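Local coordinates for DUF3299 domain-containing protein (Pseudomonas aeruginosa, PDB 4HSP) that is of unknown function but belongs to the DUF3299 family of the OB clan, is probably made with a signal sequence, and assembles here from four copies, at residues A[60-65]-A[81-86]; A[76-81]-A[95-100]; A[111-116]-A[142-147]. All blocks are in the same frame, centred on the assembly; numbering follows the deposited sequence.

Contact 1. Residues A[60-65]-A[81-86]; sequences PGYIVP and PYYGAC
Pro-81 opens the loop 81-86 beside Tyr-62, the residue of strand 60-65 that carries most of this contact. The first side-chain bond of Pro-81 points away from the strand, and what the residue offers is its carbonyl: Pro-81 O lies near the plane of the Tyr-62 ring, at its edge. Tyr-82 likewise directs its CB away and contributes backbone, its carbonyl carbon sitting 3.7 Å from Tyr-62 CD2 in an oblique approach. Tyr-83 makes most of the contact with the Tyr-62 ring. Its amide N stands over one face of that ring, 3.4 Å from CD2, and its CB sits above the centre of the same face as a CH-pi contact, 3.7 Å from the centroid. CG of Tyr-83 lies anti to its own N (chi1 173°), which carries the ring off the strand while one edge still faces Tyr-62. The result is an offset edge-to-face pair with planes at 75° and centroids 5.8 Å apart; Tyr-83 also stacks on Tyr-83 of the second subunit. No hydrogen bond joins the segments; the broad face of a tyrosine ring suits position 62 because it can take a backbone amide and a CB at once. Gly-84 is the third residue of a type II turn from Tyr-82 to Ala-85; its positive phi of 92° is comfortable for a residue without CB. At the last residue of the turn, Ala-85 O touches Val-64 CG2 at 3.4 Å, and the small methyl of Ala-85 packs on Val-80. The loop covers the side of residues 62 and 64 of this strand, while Ile-63 packs on Phe-77 and Phe-115. Through their backbones Tyr-62 and Val-64 bond to Val-80 and Leu-78 of strand 73-80, and Gly-61 to Phe-115 of strand 115-118.

Contact 2. Residues A[76-81]-A[95-100]; sequences EFLLVP and NQIVYV
Phe-77 and Val-100 belong to the closely packed face of this antiparallel strand pair. Their backbones exchange two hydrogen bonds, and Val-100 CB lies over one face of the Phe-77 ring, offset toward its rim, with Val-100 CG1 3.6 Å from Phe-77 CZ. The Phe-77 CG lies between its backbone N and carbonyl carbon (chi1 61°), a placement that brings the ring alongside the valine. Leu-79 and Val-98 make the next hydrogen-bonded pair, with Leu-79 N to Val-98 O at 2.8 Å. Their side chains share a face with Phe-77 and Val-100, where Val-117 covers part of the cluster; beta-branched valines suit both the extended backbone and this apolar surface.

Leu-78 and Tyr-99 lie on the other face, touching obliquely; Leu-78 CB also reaches Ile-97 CG2, just before the strand, at 3.8 Å. On the partly exposed side, Tyr-99 OH donates a hydrogen bond of 2.6 Å to Glu-76 OE1; tyrosine can thus pack its ring and still satisfy a polar end. At the far end of the pairing Pro-81 CD merely rests 3.3 Å from Gln-96 O, while Gln-96 NE2 bonds to Asn-95 O and Trp-8 O. Alternating hydrogen-bonded and non-hydrogen-bonded pairs are the mark of antiparallel beta structure, here within a mixed, largely antiparallel sheet, consistent with membership of the OB clan.

Contact 3. Residues A[111-116]-A[142-147]; sequences LYQPFW and VTPYEY
Trp-116 and Thr-143 clasp each other through two backbone hydrogen bonds, Trp-116 N to Thr-143 O at 2.7 Å and Thr-143 N to Trp-116 O at 3.0 Å. A third bond, 2.9 Å from Tyr-145 N to Pro-114 O, continues past the strand, but its donor stands 39° out of the carbonyl plane. A water extends the polar network: it accepts from Trp-116 NE1 at 3.0 Å, at the edge of the indole, and donates to Glu-146 O, so the buried indole N-H has a partner. The water also lies over the centre of one face of the Tyr-145 ring.

These bonds mark an antiparallel pairing of strands 115-118 and 132-144 in the mixed sheet. Phe-115 and Pro-144 form its non-hydrogen-bonded pair; lacking an N-H, proline fits a position whose nitrogen need not bond across to this strand.

Around this framework the indole and the Tyr-145 ring lie nearly parallel, 19° between planes, but strongly offset, so little of one ring lies over the other; Trp-116 CZ2 is 3.4 Å from Tyr-145 CE2. With chi1 near -175° the tyrosine swings out from its backbone nitrogen and brings its CD2 over the rim of one indole face, while its CB meets Pro-114 CG at 3.7 Å. The Tyr-145 hydroxyl bonds to Pro-24 O of the second subunit, whose His-26 meets the indole edge-to-face. Phe-115 diverges from Pro-144 in the pair, yet its CD2 reaches Val-142 CG1 at 3.8 Å and its CE2 touches Pro-144 CG, apolar matches for a buried ring.

Overall arrangement
Contact 2 is the core of the three, its centre about 2 Å from the centre of the chain, whereas contact 3 lies about 13 Å out and contact 1 between them; contacts 1 and 3 are partly buried and both reach the second subunit. Strand 55-68 connects the set: it pairs with strand 73-80 of contact 2 and with strand 115-118 of contact 3. Strands 98-102 and 132-144, of contacts 2 and 3, are also neighbours in the sheet. Contacts 1 and 2 share Pro-81. Chemistry follows place: backbone strand pairing with a largely apolar face and one tyrosine-glutamate bond at the centre, an aromatic loop cover without hydrogen bonds in contact 1, and prolines, aromatic rings and a bridging water in contact 3.

Contact 1. Residues A[60-65]-A[81-86]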
# COMPACT_ATOMS: atom_id res chain seq x y z
N PRO A 60 -19.96 5.54 4.95
CA PRO A 60 -18.48 5.46 4.90
C PRO A 60 -18.02 4.00 4.75
O PRO A 60 -18.73 3.07 5.12
CB PRO A 60 -18.07 6.03 6.25
CG PRO A 60 -19.21 5.60 7.18
CD PRO A 60 -20.44 5.36 6.34
N GLY A 61 -16.82 3.80 4.22
CA GLY A 61 -16.31 2.44 4.07
C GLY A 61 -15.05 2.30 3.25
O GLY A 61 -14.45 3.28 2.84
N TYR A 62 -14.64 1.04 3.04
CA TYR A 62 -13.46 0.69 2.26
C TYR A 62 -13.88 0.09 0.94
O TYR A 62 -14.95 -0.51 0.83
CB TYR A 62 -12.57 -0.28 3.09
CG TYR A 62 -11.79 0.45 4.16
CD1 TYR A 62 -10.57 1.05 3.87
CD2 TYR A 62 -12.34 0.65 5.43
CE1 TYR A 62 -9.86 1.75 4.84
CE2 TYR A 62 -11.62 1.33 6.42
CZ TYR A 62 -10.38 1.88 6.11
OH TYR A 62 -9.67 2.60 7.04
N ILE A 63 -13.07 0.31 -0.10
CA ILE A 63 -13.39 -0.13 -1.46
C ILE A 63 -12.63 -1.42 -1.87
O ILE A 63 -11.41 -1.48 -1.74
CB ILE A 63 -13.09 1.02 -2.43
CG1 ILE A 63 -14.07 2.20 -2.17
CG2 ILE A 63 -13.10 0.53 -3.90
CD1 ILE A 63 -13.78 3.49 -3.07
N VAL A 64 -13.42 -2.46 -2.27
CA VAL A 64 -13.00 -3.74 -2.82
C VAL A 64 -13.28 -3.64 -4.32
O VAL A 64 -14.43 -3.80 -4.73
CB VAL A 64 -13.67 -4.98 -2.15
CG1 VAL A 64 -13.11 -6.27 -2.75
CG2 VAL A 64 -13.47 -4.97 -0.64
N PRO A 65 -12.26 -3.33 -5.16
CA PRO A 65 -12.52 -3.13 -6.59
C PRO A 65 -12.98 -4.38 -7.32
O PRO A 65 -12.51 -5.49 -7.02
CB PRO A 65 -11.17 -2.64 -7.13
CG PRO A 65 -10.18 -3.05 -6.15
CD PRO A 65 -10.84 -3.09 -4.83
N PRO A 81 -17.42 -2.29 5.55
CA PRO A 81 -17.12 -1.45 6.72
C PRO A 81 -15.68 -1.56 7.23
O PRO A 81 -15.32 -0.87 8.19
CB PRO A 81 -18.12 -1.96 7.79
CG PRO A 81 -18.85 -3.11 7.18
CD PRO A 81 -18.15 -3.52 5.94
N TYR A 82 -14.88 -2.46 6.67
CA TYR A 82 -13.52 -2.61 7.15
C TYR A 82 -12.60 -2.99 6.02
O TYR A 82 -13.01 -3.64 5.05
CB TYR A 82 -13.40 -3.60 8.33
CG TYR A 82 -14.12 -4.92 8.16
CD1 TYR A 82 -15.42 -5.08 8.61
CD2 TYR A 82 -13.47 -6.03 7.64
CE1 TYR A 82 -16.09 -6.29 8.47
CE2 TYR A 82 -14.12 -7.25 7.50
CZ TYR A 82 -15.43 -7.38 7.93
OH TYR A 82 -16.11 -8.57 7.81
N TYR A 83 -11.36 -2.51 6.14
CA TYR A 83 -10.32 -2.78 5.17
C TYR A 83 -9.98 -4.26 5.22
O TYR A 83 -9.95 -4.86 6.29
CB TYR A 83 -9.10 -1.90 5.47
CG TYR A 83 -7.89 -2.21 4.62
CD1 TYR A 83 -7.72 -1.62 3.38
CD2 TYR A 83 -6.93 -3.13 5.05
CE1 TYR A 83 -6.63 -1.93 2.57
CE2 TYR A 83 -5.85 -3.46 4.24
CZ TYR A 83 -5.69 -2.86 3.01
OH TYR A 83 -4.59 -3.16 2.24
N GLY A 84 -9.72 -4.82 4.05
CA GLY A 84 -9.31 -6.21 3.91
C GLY A 84 -10.43 -7.20 3.69
O GLY A 84 -10.16 -8.35 3.35
N ALA A 85 -11.70 -6.77 3.91
CA ALA A 85 -12.89 -7.60 3.73
C ALA A 85 -12.86 -8.23 2.37
O ALA A 85 -12.64 -7.53 1.38
CB ALA A 85 -14.14 -6.76 3.88
N CYS A 86 -12.97 -9.59 2.35
CA CYS A 86 -12.98 -10.52 1.21
C CYS A 86 -11.60 -10.94 0.80
O CYS A 86 -11.47 -11.96 0.13
CB CYS A 86 -13.75 -9.98 0.01
SG CYS A 86 -15.42 -9.38 0.40

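Contact 2. Residues A[76-81]-A[95-100]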
# COMPACT_ATOMS: atom_id res chain seq x y z
N GLU A 76 -16.63 -0.15 -10.57
CA GLU A 76 -17.53 -1.09 -9.90
C GLU A 76 -16.80 -1.68 -8.72
O GLU A 76 -15.67 -2.12 -8.84
CB GLU A 76 -18.10 -2.19 -10.82
CG GLU A 76 -19.10 -1.68 -11.85
CD GLU A 76 -19.72 -2.70 -12.79
OE1 GLU A 76 -20.19 -3.76 -12.30
OE2 GLU A 76 -19.78 -2.43 -14.01
N PHE A 77 -17.42 -1.64 -7.55
CA PHE A 77 -16.77 -2.15 -6.36
C PHE A 77 -17.73 -2.50 -5.26
O PHE A 77 -18.89 -2.09 -5.29
CB PHE A 77 -15.76 -1.10 -5.84
CG PHE A 77 -16.33 0.23 -5.43
CD1 PHE A 77 -16.77 0.45 -4.13
CD2 PHE A 77 -16.37 1.29 -6.33
CE1 PHE A 77 -17.25 1.69 -3.73
CE2 PHE A 77 -16.84 2.54 -5.94
CZ PHE A 77 -17.26 2.74 -4.63
N LEU A 78 -17.23 -3.24 -4.25
CA LEU A 78 -17.98 -3.51 -3.02
C LEU A 78 -17.53 -2.49 -1.97
O LEU A 78 -16.33 -2.27 -1.80
CB LEU A 78 -17.76 -4.94 -2.49
CG LEU A 78 -18.04 -6.13 -3.42
CD1 LEU A 78 -17.64 -7.45 -2.73
CD2 LEU A 78 -19.53 -6.19 -3.89
N LEU A 79 -18.50 -1.84 -1.31
CA LEU A 79 -18.30 -0.96 -0.17
C LEU A 79 -18.53 -1.82 1.05
O LEU A 79 -19.57 -2.50 1.16
CB LEU A 79 -19.23 0.27 -0.18
CG LEU A 79 -18.94 1.34 0.87
CD1 LEU A 79 -17.54 2.01 0.61
CD2 LEU A 79 -20.04 2.37 0.89
N VAL A 80 -17.52 -1.90 1.90
CA VAL A 80 -17.48 -2.74 3.09
C VAL A 80 -17.10 -1.86 4.31
O VAL A 80 -16.47 -0.79 4.13
CB VAL A 80 -16.48 -3.92 2.87
CG1 VAL A 80 -17.01 -4.91 1.83
CG2 VAL A 80 -15.11 -3.38 2.45
N PRO A 81 -17.42 -2.29 5.55
CA PRO A 81 -17.12 -1.45 6.72
C PRO A 81 -15.68 -1.56 7.23
O PRO A 81 -15.32 -0.87 8.19
CB PRO A 81 -18.12 -1.96 7.79
CG PRO A 81 -18.85 -3.11 7.18
CD PRO A 81 -18.15 -3.52 5.94
N ASN A 95 -25.62 -7.96 4.26
CA ASN A 95 -26.33 -6.74 4.67
C ASN A 95 -25.32 -5.75 5.28
O ASN A 95 -25.72 -4.73 5.85
CB ASN A 95 -27.51 -7.03 5.60
CG ASN A 95 -27.18 -7.74 6.89
OD1 ASN A 95 -26.04 -8.10 7.17
ND2 ASN A 95 -28.21 -7.98 7.70
N GLN A 96 -24.02 -6.04 5.09
CA GLN A 96 -22.88 -5.22 5.51
C GLN A 96 -21.97 -5.03 4.27
O GLN A 96 -20.76 -4.86 4.39
CB GLN A 96 -22.14 -5.82 6.74
CG GLN A 96 -22.97 -5.87 8.05
CD GLN A 96 -23.22 -4.52 8.69
OE1 GLN A 96 -22.48 -4.09 9.59
NE2 GLN A 96 -24.29 -3.83 8.28
N ILE A 97 -22.58 -5.07 3.08
CA ILE A 97 -21.95 -4.87 1.77
C ILE A 97 -22.91 -4.11 0.86
O ILE A 97 -24.09 -4.43 0.82
CB ILE A 97 -21.48 -6.19 1.06
CG1 ILE A 97 -20.77 -7.19 2.02
CG2 ILE A 97 -20.62 -5.87 -0.19
CD1 ILE A 97 -20.18 -8.47 1.36
N VAL A 98 -22.39 -3.12 0.13
CA VAL A 98 -23.08 -2.38 -0.91
C VAL A 98 -22.31 -2.58 -2.24
O VAL A 98 -21.12 -2.31 -2.29
CB VAL A 98 -23.24 -0.86 -0.57
CG1 VAL A 98 -24.09 -0.15 -1.62
CG2 VAL A 98 -23.81 -0.66 0.83
N TYR A 99 -23.00 -3.05 -3.29
CA TYR A 99 -22.44 -3.13 -4.64
C TYR A 99 -22.62 -1.73 -5.25
O TYR A 99 -23.75 -1.27 -5.43
CB TYR A 99 -23.16 -4.22 -5.45
CG TYR A 99 -22.54 -4.54 -6.80
CD1 TYR A 99 -22.79 -3.74 -7.91
CD2 TYR A 99 -21.82 -5.72 -6.99
CE1 TYR A 99 -22.26 -4.06 -9.17
CE2 TYR A 99 -21.30 -6.06 -8.25
CZ TYR A 99 -21.52 -5.22 -9.33
OH TYR A 99 -21.00 -5.56 -10.56
N VAL A 100 -21.50 -1.03 -5.50
CA VAL A 100 -21.50 0.34 -6.02
C VAL A 100 -21.02 0.36 -7.48
O VAL A 100 -20.08 -0.35 -7.82
CB VAL A 100 -20.63 1.27 -5.14
CG1 VAL A 100 -20.77 2.74 -5.53
CG2 VAL A 100 -20.92 1.08 -3.66

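Contact 3. Residues A[111-116]-A[142-147]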
# COMPACT_ATOMS: atom_id res chain seq x y z
N LEU A 111 -6.75 3.36 -2.60
CA LEU A 111 -7.78 2.51 -1.98
C LEU A 111 -7.39 1.97 -0.60
O LEU A 111 -8.05 1.07 -0.07
CB LEU A 111 -8.17 1.33 -2.89
CG LEU A 111 -8.77 1.65 -4.28
CD1 LEU A 111 -9.16 0.36 -5.00
CD2 LEU A 111 -9.97 2.57 -4.18
N TYR A 112 -6.34 2.53 0.00
CA TYR A 112 -5.80 2.18 1.33
C TYR A 112 -6.56 2.95 2.41
O TYR A 112 -6.46 2.65 3.59
CB TYR A 112 -4.27 2.54 1.38
CG TYR A 112 -3.99 4.02 1.16
CD1 TYR A 112 -3.97 4.56 -0.13
CD2 TYR A 112 -3.86 4.89 2.24
CE1 TYR A 112 -3.82 5.93 -0.33
CE2 TYR A 112 -3.69 6.27 2.04
CZ TYR A 112 -3.67 6.78 0.75
OH TYR A 112 -3.49 8.13 0.53
N GLN A 113 -7.29 3.98 1.99
CA GLN A 113 -8.03 4.88 2.87
C GLN A 113 -9.53 4.63 2.77
O GLN A 113 -9.98 4.08 1.74
CB GLN A 113 -7.70 6.35 2.52
CG GLN A 113 -8.33 6.84 1.22
CD GLN A 113 -7.60 8.03 0.67
OE1 GLN A 113 -7.51 9.09 1.28
NE2 GLN A 113 -7.07 7.85 -0.51
N PRO A 114 -10.32 5.04 3.80
CA PRO A 114 -11.77 4.92 3.67
C PRO A 114 -12.31 6.07 2.84
O PRO A 114 -11.63 7.09 2.64
CB PRO A 114 -12.26 4.95 5.12
CG PRO A 114 -11.19 5.62 5.90
CD PRO A 114 -9.97 5.77 5.05
N PHE A 115 -13.52 5.90 2.34
CA PHE A 115 -14.24 6.89 1.54
C PHE A 115 -15.65 7.09 2.02
O PHE A 115 -16.17 6.26 2.74
CB PHE A 115 -14.31 6.42 0.08
CG PHE A 115 -13.00 6.44 -0.66
CD1 PHE A 115 -12.12 5.36 -0.56
CD2 PHE A 115 -12.66 7.50 -1.48
CE1 PHE A 115 -10.90 5.38 -1.23
CE2 PHE A 115 -11.43 7.52 -2.15
CZ PHE A 115 -10.56 6.46 -2.02
N TRP A 116 -16.26 8.21 1.60
CA TRP A 116 -17.67 8.54 1.68
C TRP A 116 -18.26 8.22 0.29
O TRP A 116 -17.76 8.73 -0.71
CB TRP A 116 -17.93 10.02 2.05
CG TRP A 116 -17.68 10.35 3.49
CD1 TRP A 116 -16.63 11.05 4.01
CD2 TRP A 116 -18.46 9.91 4.61
NE1 TRP A 116 -16.68 11.03 5.38
CE2 TRP A 116 -17.80 10.35 5.78
CE3 TRP A 116 -19.66 9.19 4.73
CZ2 TRP A 116 -18.32 10.12 7.06
CZ3 TRP A 116 -20.17 8.95 6.00
CH2 TRP A 116 -19.49 9.38 7.14
N VAL A 142 -17.81 9.91 -4.72
CA VAL A 142 -16.89 9.03 -3.98
C VAL A 142 -15.75 9.95 -3.58
O VAL A 142 -15.05 10.47 -4.43
CB VAL A 142 -16.44 7.76 -4.71
CG1 VAL A 142 -15.63 6.87 -3.77
CG2 VAL A 142 -17.64 6.99 -5.27
N THR A 143 -15.68 10.25 -2.30
CA THR A 143 -14.75 11.21 -1.75
C THR A 143 -14.04 10.59 -0.56
O THR A 143 -14.68 9.88 0.22
CB THR A 143 -15.48 12.53 -1.37
OG1 THR A 143 -16.83 12.28 -0.94
CG2 THR A 143 -15.51 13.51 -2.52
N PRO A 144 -12.72 10.85 -0.39
CA PRO A 144 -12.01 10.28 0.76
C PRO A 144 -12.59 10.74 2.09
O PRO A 144 -13.06 11.87 2.21
CB PRO A 144 -10.57 10.79 0.58
CG PRO A 144 -10.46 11.14 -0.91
CD PRO A 144 -11.82 11.67 -1.24
N TYR A 145 -12.62 9.81 3.06
CA TYR A 145 -13.05 10.03 4.44
C TYR A 145 -12.01 10.92 5.08
O TYR A 145 -10.84 10.54 5.18
CB TYR A 145 -13.19 8.68 5.16
CG TYR A 145 -13.74 8.73 6.57
CD1 TYR A 145 -12.91 8.96 7.66
CD2 TYR A 145 -15.07 8.41 6.83
CE1 TYR A 145 -13.40 8.95 8.97
CE2 TYR A 145 -15.57 8.36 8.14
CZ TYR A 145 -14.73 8.65 9.20
OH TYR A 145 -15.22 8.59 10.47
N GLU A 146 -12.41 12.13 5.45
CA GLU A 146 -11.46 13.07 6.01
C GLU A 146 -11.43 12.97 7.52
O GLU A 146 -12.49 13.00 8.19
CB GLU A 146 -11.76 14.50 5.55
CG GLU A 146 -11.49 14.76 4.07
CD GLU A 146 -10.05 14.95 3.61
OE1 GLU A 146 -9.13 14.98 4.46
OE2 GLU A 146 -9.85 15.10 2.38
N TYR A 147 -10.20 12.82 8.04
CA TYR A 147 -9.89 12.78 9.45
C TYR A 147 -8.43 13.12 9.66
O TYR A 147 -7.56 12.50 9.05
CB TYR A 147 -10.25 11.41 10.12
CG TYR A 147 -9.64 11.25 11.49
CD1 TYR A 147 -10.19 11.90 12.60
CD2 TYR A 147 -8.45 10.56 11.66
CE1 TYR A 147 -9.58 11.82 13.85
CE2 TYR A 147 -7.83 10.48 12.91
CZ TYR A 147 -8.41 11.09 14.01
OH TYR A 147 -7.82 10.98 15.25
O HOH W 1 -15.11 12.23 7.69